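Local coordinates for MHC class I protein (Ginglymostoma cirratum, PDB 6LUP) that probably presents bound peptides at the cell surface to T cells, as an MHC class I heavy chain of the nurse shark, at residues S4-F9 and V27-F32; T200-H205 and Y234-S239. All coordinates share one frame; numbering follows the deposited sequence.

Contact 1 of 2, residues S4-F9 and V27-F32; sequences SLRYFF and VDDQQF
Leu5 CD1 and the hydroxyl of Tyr7, both from strand 3-12, approach the phenyl ring of Phe32 obliquely, while the CG2 methyl of Val27 lies over one face of that ring, toward the rim. Leu5 CD1 lies 3.8 Å from Phe32 CE1, and Tyr7 OH comes to 3.5 Å from Phe32 CZ; both side chains cross the phenylalanine at about a right angle. With its CG anti to the backbone N (chi1 169°), Leu5 turns a branched methyl end toward this ring, CD1 touching it and coming more loosely near Val27 CG2. The second flat group, the guanidinium of Arg6, has Phe8 CZ over one face and the carbonyl of Asp28 near its edge. Its NH2 donates to Asp28 O at 3.0 Å, arriving 40° above the carbonyl plane. The bend at chi3 (-55°) brings the group back over the turn. Asp29 OD1 is 4.1 Å from Arg6 NH2, too far for a salt bridge, and that carboxylate is hydrogen-bonded through OD2 to His205. Water 1 joins Arg6 NE, Ser4 OG and Asp28 O, so a small hydroxyl and a long cation grip the same turn.

The backbones meet where Asp28 N gives a nearly straight bond of 2.8 Å to Ser4 O. Asp28's short side chain can fold back so that OD1 accepts from Ser4 N at 3.0 Å, met from above the carboxylate plane; its OD2 binds His3. A type II' turn, with Asp28 and Asp29 at its corners, closes the hairpin of strands 21-27 and 30-36. Tyr7 OH also bonds the bound peptide's backbone, and Phe32 meets Tyr169. This hairpin turn packs against strand 3-12 in the beta-sheet floor of the MHC class I peptide-binding groove.

Contact 2 of 2, residues T200-H205 and Y234-S239; sequences TGFYPH and YQIHRS
Tyr234 carries the contact, its CB lying 3.6 Å from Phe202 CE1, with the two side chains crossing at about a right angle. From there the ring runs over His205: all six ring carbons lie about equally far from His205 CB, which sits over the centre of one face at 3.4 Å in a CH-pi contact. Tyr234 CD1 also touches His205 CA and, at the ring edge, Phe202 O, while CE1 meets Tyr203 CD2 at 4.1 Å where the two tyrosines lie side by side. At the tip, OH comes near Asp29 O, at best a weak hydrogen bond. A tyrosine suits this place, giving a broad face to the histidine and a polar end to the adjoining domain.

One face of the Phe202 ring is covered by Tyr234 O, offset toward the rim, 3.2 Å from the ring plane; chi1 of 58° folds the ring back across the partner backbone, toward Ile236 CG2. The main chains pair through Tyr234 N to Phe202 O at 2.8 Å and a weak bond of 3.3 Å from Phe202 N to Tyr234 O. Gly201, with phi 73°, takes the left-handed conformation of a G1 bulge, which glycine adopts easily. The pair joins strands 194-202 and 234-241, central neighbours in the four-stranded sheet of the C1-set domain, with strand 222-228 flanking the second and Ile236 reaching Val209 of strand 208-213 in the facing sheet.

In the fold
Contact 1 comes first along the chain and closes before contact 2 opens; their centres are about 19 Å apart. They share no sheet: contact 1 lies in the eight-stranded platform of the alpha 1 and alpha 2 domains, below the helices that flank the groove, whereas contact 2 lies in a four-stranded sheet of the immunoglobulin C1-set domain. They nevertheless touch at the junction of the two domains. Asp29, on the hairpin turn of 27-32, probably accepts a hydrogen bond at OD2 from His205 N (2.8 Å), and its N makes a probable but weak hydrogen bond with Tyr203 OH (3.3 Å). Together the contacts thus join the peptide-binding platform directly to the immunoglobulin domain next to it.

Contact 1 of 2, residues S4-F9 and V27-F32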
loop_
_atom_site.group_PDB
_atom_site.type_symbol
_atom_site.label_atom_id
_atom_site.label_comp_id
_atom_site.label_asym_id
_atom_site.label_seq_id
_atom_site.Cartn_x
_atom_site.Cartn_y
_atom_site.Cartn_z
ATOM N N SER A 4 -10.108 9.695 4.053
ATOM C CA SER A 4 -8.735 10.206 4.186
ATOM C C SER A 4 -8.070 10.602 2.867
ATOM O O SER A 4 -8.368 10.048 1.809
ATOM C CB SER A 4 -7.854 9.188 4.919
ATOM O OG SER A 4 -7.627 8.041 4.115
ATOM N N LEU A 5 -7.162 11.566 2.953
ATOM C CA LEU A 5 -6.301 11.942 1.841
ATOM C C LEU A 5 -4.853 11.892 2.329
ATOM O O LEU A 5 -4.462 12.669 3.200
ATOM C CB LEU A 5 -6.662 13.346 1.337
ATOM C CG LEU A 5 -5.738 14.058 0.344
ATOM C CD1 LEU A 5 -5.613 13.311 -0.975
ATOM C CD2 LEU A 5 -6.246 15.468 0.107
ATOM N N ARG A 6 -4.068 10.966 1.787
ATOM C CA ARG A 6 -2.714 10.730 2.286
ATOM C C ARG A 6 -1.685 10.627 1.162
ATOM O O ARG A 6 -1.973 10.089 0.092
ATOM C CB ARG A 6 -2.677 9.461 3.138
ATOM C CG ARG A 6 -3.649 9.456 4.312
ATOM C CD ARG A 6 -3.812 8.060 4.892
ATOM N NE ARG A 6 -4.211 7.110 3.854
ATOM C CZ ARG A 6 -4.099 5.788 3.945
ATOM N NH1 ARG A 6 -3.598 5.225 5.040
ATOM N NH2 ARG A 6 -4.487 5.020 2.931
ATOM N N TYR A 7 -0.487 11.148 1.420
ATOM C CA TYR A 7 0.617 11.095 0.464
ATOM C C TYR A 7 1.829 10.372 1.038
ATOM O O TYR A 7 2.144 10.518 2.222
ATOM C CB TYR A 7 1.018 12.501 0.044
ATOM C CG TYR A 7 0.068 13.138 -0.927
ATOM C CD1 TYR A 7 -1.052 13.843 -0.482
ATOM C CD2 TYR A 7 0.284 13.040 -2.300
ATOM C CE1 TYR A 7 -1.924 14.438 -1.378
ATOM C CE2 TYR A 7 -0.584 13.630 -3.204
ATOM C CZ TYR A 7 -1.684 14.326 -2.739
ATOM O OH TYR A 7 -2.542 14.908 -3.636
ATOM N N PHE A 8 2.511 9.604 0.189
ATOM C CA PHE A 8 3.661 8.798 0.599
ATOM C C PHE A 8 4.844 9.098 -0.308
ATOM O O PHE A 8 4.779 8.864 -1.516
ATOM C CB PHE A 8 3.320 7.299 0.561
ATOM C CG PHE A 8 2.171 6.917 1.453
ATOM C CD1 PHE A 8 0.853 7.161 1.067
ATOM C CD2 PHE A 8 2.400 6.331 2.692
ATOM C CE1 PHE A 8 -0.210 6.833 1.898
ATOM C CE2 PHE A 8 1.341 5.995 3.528
ATOM C CZ PHE A 8 0.036 6.244 3.130
ATOM N N PHE A 9 5.914 9.629 0.282
ATOM C CA PHE A 9 7.105 10.028 -0.458
ATOM C C PHE A 9 8.253 9.091 -0.117
ATOM O O PHE A 9 8.545 8.878 1.060
ATOM C CB PHE A 9 7.539 11.443 -0.063
ATOM C CG PHE A 9 6.506 12.512 -0.297
ATOM C CD1 PHE A 9 5.362 12.592 0.492
ATOM C CD2 PHE A 9 6.714 13.486 -1.262
ATOM C CE1 PHE A 9 4.429 13.602 0.290
ATOM C CE2 PHE A 9 5.787 14.502 -1.467
ATOM C CZ PHE A 9 4.641 14.560 -0.694
ATOM N N VAL A 27 -6.738 8.634 -2.027
ATOM C CA VAL A 27 -8.001 8.947 -1.379
ATOM C C VAL A 27 -8.500 7.629 -0.796
ATOM O O VAL A 27 -8.709 6.660 -1.531
ATOM C CB VAL A 27 -9.036 9.521 -2.363
ATOM C CG1 VAL A 27 -10.358 9.749 -1.653
ATOM C CG2 VAL A 27 -8.527 10.818 -2.982
ATOM N N ASP A 28 -8.670 7.582 0.523
ATOM C CA ASP A 28 -8.979 6.331 1.218
ATOM C C ASP A 28 -7.943 5.275 0.827
ATOM O O ASP A 28 -6.741 5.514 0.965
ATOM C CB ASP A 28 -10.414 5.862 0.921
ATOM C CG ASP A 28 -11.472 6.830 1.444
ATOM O OD1 ASP A 28 -11.313 7.336 2.580
ATOM O OD2 ASP A 28 -12.467 7.079 0.728
ATOM N N ASP A 29 -8.394 4.131 0.317
ATOM C CA ASP A 29 -7.484 3.065 -0.102
ATOM C C ASP A 29 -7.122 3.107 -1.583
ATOM O O ASP A 29 -6.403 2.237 -2.072
ATOM C CB ASP A 29 -8.084 1.695 0.212
ATOM C CG ASP A 29 -7.862 1.268 1.642
ATOM O OD1 ASP A 29 -7.266 2.031 2.434
ATOM O OD2 ASP A 29 -8.294 0.147 1.970
ATOM N N GLN A 30 -7.621 4.101 -2.302
ATOM C CA GLN A 30 -7.437 4.146 -3.748
ATOM C C GLN A 30 -6.334 5.124 -4.154
ATOM O O GLN A 30 -6.405 6.320 -3.845
ATOM C CB GLN A 30 -8.766 4.496 -4.428
ATOM C CG GLN A 30 -8.671 4.802 -5.915
ATOM C CD GLN A 30 -10.032 5.070 -6.526
ATOM O OE1 GLN A 30 -10.897 4.198 -6.545
ATOM N NE2 GLN A 30 -10.225 6.277 -7.036
ATOM N N GLN A 31 -5.312 4.610 -4.839
ATOM C CA GLN A 31 -4.265 5.469 -5.377
ATOM C C GLN A 31 -4.819 6.274 -6.543
ATOM O O GLN A 31 -5.479 5.720 -7.422
ATOM C CB GLN A 31 -3.057 4.659 -5.837
ATOM C CG GLN A 31 -1.797 5.503 -5.943
ATOM C CD GLN A 31 -0.743 4.902 -6.848
ATOM O OE1 GLN A 31 -0.526 3.696 -6.850
ATOM N NE2 GLN A 31 -0.065 5.752 -7.614
ATOM N N PHE A 32 -4.557 7.575 -6.553
ATOM C CA PHE A 32 -5.111 8.435 -7.602
ATOM C C PHE A 32 -4.070 9.256 -8.359
ATOM O O PHE A 32 -4.311 9.664 -9.489
ATOM C CB PHE A 32 -6.260 9.305 -7.063
ATOM C CG PHE A 32 -5.816 10.484 -6.236
ATOM C CD1 PHE A 32 -5.302 10.307 -4.955
ATOM C CD2 PHE A 32 -5.953 11.784 -6.728
ATOM C CE1 PHE A 32 -4.898 11.396 -4.193
ATOM C CE2 PHE A 32 -5.560 12.879 -5.966
ATOM C CZ PHE A 32 -5.029 12.684 -4.697
HETATM O O HOH W 1 -5.908 8.096 2.010
HETATM O O HOH W 2 -9.587 5.798 4.681
#

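Contact 2 of 2, residues T200-H205 and Y234-S239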
loop_
_atom_site.group_PDB
_atom_site.type_symbol
_atom_site.label_atom_id
_atom_site.label_comp_id
_atom_site.label_asym_id
_atom_site.label_seq_id
_atom_site.Cartn_x
_atom_site.Cartn_y
_atom_site.Cartn_z
ATOM N N THR A 200 -12.743 -12.138 -2.719
ATOM C CA THR A 200 -11.970 -11.412 -3.722
ATOM C C THR A 200 -12.778 -10.267 -4.333
ATOM O O THR A 200 -14.010 -10.251 -4.255
ATOM C CB THR A 200 -11.446 -12.367 -4.820
ATOM O OG1 THR A 200 -10.383 -11.736 -5.547
ATOM C CG2 THR A 200 -12.563 -12.787 -5.776
ATOM N N GLY A 201 -12.068 -9.309 -4.925
ATOM C CA GLY A 201 -12.685 -8.180 -5.621
ATOM C C GLY A 201 -13.331 -7.123 -4.740
ATOM O O GLY A 201 -14.192 -6.371 -5.203
ATOM N N PHE A 202 -12.917 -7.052 -3.476
ATOM C CA PHE A 202 -13.499 -6.086 -2.545
ATOM C C PHE A 202 -12.660 -4.829 -2.350
ATOM O O PHE A 202 -11.435 -4.853 -2.482
ATOM C CB PHE A 202 -13.839 -6.731 -1.194
ATOM C CG PHE A 202 -12.668 -7.366 -0.492
ATOM C CD1 PHE A 202 -11.849 -6.617 0.352
ATOM C CD2 PHE A 202 -12.403 -8.729 -0.639
ATOM C CE1 PHE A 202 -10.779 -7.207 1.015
ATOM C CE2 PHE A 202 -11.336 -9.325 0.023
ATOM C CZ PHE A 202 -10.521 -8.563 0.848
ATOM N N TYR A 203 -13.348 -3.730 -2.052
ATOM C CA TYR A 203 -12.727 -2.441 -1.751
ATOM C C TYR A 203 -13.618 -1.710 -0.744
ATOM O O TYR A 203 -14.839 -1.687 -0.917
ATOM C CB TYR A 203 -12.553 -1.592 -3.024
ATOM C CG TYR A 203 -12.116 -0.184 -2.715
ATOM C CD1 TYR A 203 -13.051 0.791 -2.358
ATOM C CD2 TYR A 203 -10.767 0.162 -2.732
ATOM C CE1 TYR A 203 -12.656 2.073 -2.035
ATOM C CE2 TYR A 203 -10.362 1.443 -2.417
ATOM C CZ TYR A 203 -11.307 2.393 -2.066
ATOM O OH TYR A 203 -10.904 3.664 -1.750
ATOM N N PRO A 204 -13.024 -1.088 0.298
ATOM C CA PRO A 204 -11.596 -0.984 0.625
ATOM C C PRO A 204 -11.033 -2.264 1.251
ATOM O O PRO A 204 -11.757 -3.247 1.392
ATOM C CB PRO A 204 -11.551 0.181 1.618
ATOM C CG PRO A 204 -12.879 0.152 2.288
ATOM C CD PRO A 204 -13.858 -0.330 1.254
ATOM N N HIS A 205 -9.755 -2.237 1.623
ATOM C CA HIS A 205 -9.015 -3.444 2.009
ATOM C C HIS A 205 -9.502 -4.092 3.310
ATOM O O HIS A 205 -9.450 -5.317 3.453
ATOM C CB HIS A 205 -7.516 -3.139 2.108
ATOM C CG HIS A 205 -7.105 -2.567 3.427
ATOM N ND1 HIS A 205 -6.516 -3.328 4.416
ATOM C CD2 HIS A 205 -7.225 -1.317 3.935
ATOM C CE1 HIS A 205 -6.283 -2.568 5.471
ATOM N NE2 HIS A 205 -6.703 -1.344 5.205
ATOM N N TYR A 234 -9.042 -5.988 -3.416
ATOM C CA TYR A 234 -8.259 -6.845 -2.527
ATOM C C TYR A 234 -8.844 -8.251 -2.424
ATOM O O TYR A 234 -9.983 -8.490 -2.826
ATOM C CB TYR A 234 -8.141 -6.199 -1.140
ATOM C CG TYR A 234 -7.535 -4.814 -1.183
ATOM C CD1 TYR A 234 -8.330 -3.693 -1.442
ATOM C CD2 TYR A 234 -6.166 -4.624 -0.999
ATOM C CE1 TYR A 234 -7.781 -2.424 -1.505
ATOM C CE2 TYR A 234 -5.607 -3.355 -1.058
ATOM C CZ TYR A 234 -6.419 -2.259 -1.311
ATOM O OH TYR A 234 -5.881 -0.995 -1.372
ATOM N N GLN A 235 -8.049 -9.174 -1.891
ATOM C CA GLN A 235 -8.478 -10.555 -1.681
ATOM C C GLN A 235 -7.913 -11.126 -0.382
ATOM O O GLN A 235 -6.924 -10.619 0.155
ATOM C CB GLN A 235 -8.091 -11.447 -2.872
ATOM C CG GLN A 235 -6.594 -11.638 -3.065
ATOM C CD GLN A 235 -6.261 -12.781 -4.005
ATOM O OE1 GLN A 235 -6.454 -12.685 -5.218
ATOM N NE2 GLN A 235 -5.749 -13.866 -3.449
ATOM N N ILE A 236 -8.557 -12.179 0.116
ATOM C CA ILE A 236 -8.095 -12.882 1.309
ATOM C C ILE A 236 -8.565 -14.335 1.292
ATOM O O ILE A 236 -9.677 -14.638 0.844
ATOM C CB ILE A 236 -8.533 -12.167 2.616
ATOM C CG1 ILE A 236 -7.933 -12.870 3.844
ATOM C CG2 ILE A 236 -10.051 -12.031 2.696
ATOM C CD1 ILE A 236 -8.023 -12.074 5.131
ATOM N N HIS A 237 -7.694 -15.223 1.763
ATOM C CA HIS A 237 -8.014 -16.637 1.903
ATOM C C HIS A 237 -7.920 -17.011 3.371
ATOM O O HIS A 237 -6.871 -16.829 3.991
ATOM C CB HIS A 237 -7.035 -17.499 1.099
ATOM C CG HIS A 237 -7.134 -17.319 -0.385
ATOM N ND1 HIS A 237 -7.441 -18.357 -1.238
ATOM C CD2 HIS A 237 -6.955 -16.229 -1.168
ATOM C CE1 HIS A 237 -7.447 -17.914 -2.483
ATOM N NE2 HIS A 237 -7.159 -16.625 -2.468
ATOM N N ARG A 238 -9.021 -17.504 3.932
ATOM C CA ARG A 238 -8.977 -18.144 5.244
ATOM C C ARG A 238 -9.400 -19.605 5.143
ATOM O O ARG A 238 -10.503 -19.916 4.690
ATOM C CB ARG A 238 -9.818 -17.407 6.288
ATOM C CG ARG A 238 -9.501 -17.871 7.702
ATOM C CD ARG A 238 -10.317 -17.167 8.773
ATOM N NE ARG A 238 -9.927 -15.773 8.959
ATOM C CZ ARG A 238 -8.833 -15.361 9.601
ATOM N NH1 ARG A 238 -7.984 -16.234 10.123
ATOM N NH2 ARG A 238 -8.588 -14.065 9.714
ATOM N N SER A 239 -8.509 -20.493 5.571
ATOM C CA SER A 239 -8.739 -21.930 5.473
ATOM C C SER A 239 -8.473 -22.661 6.785
ATOM O O SER A 239 -7.608 -22.267 7.577
ATOM C CB SER A 239 -7.884 -22.536 4.359
ATOM O OG SER A 239 -6.512 -22.261 4.576
#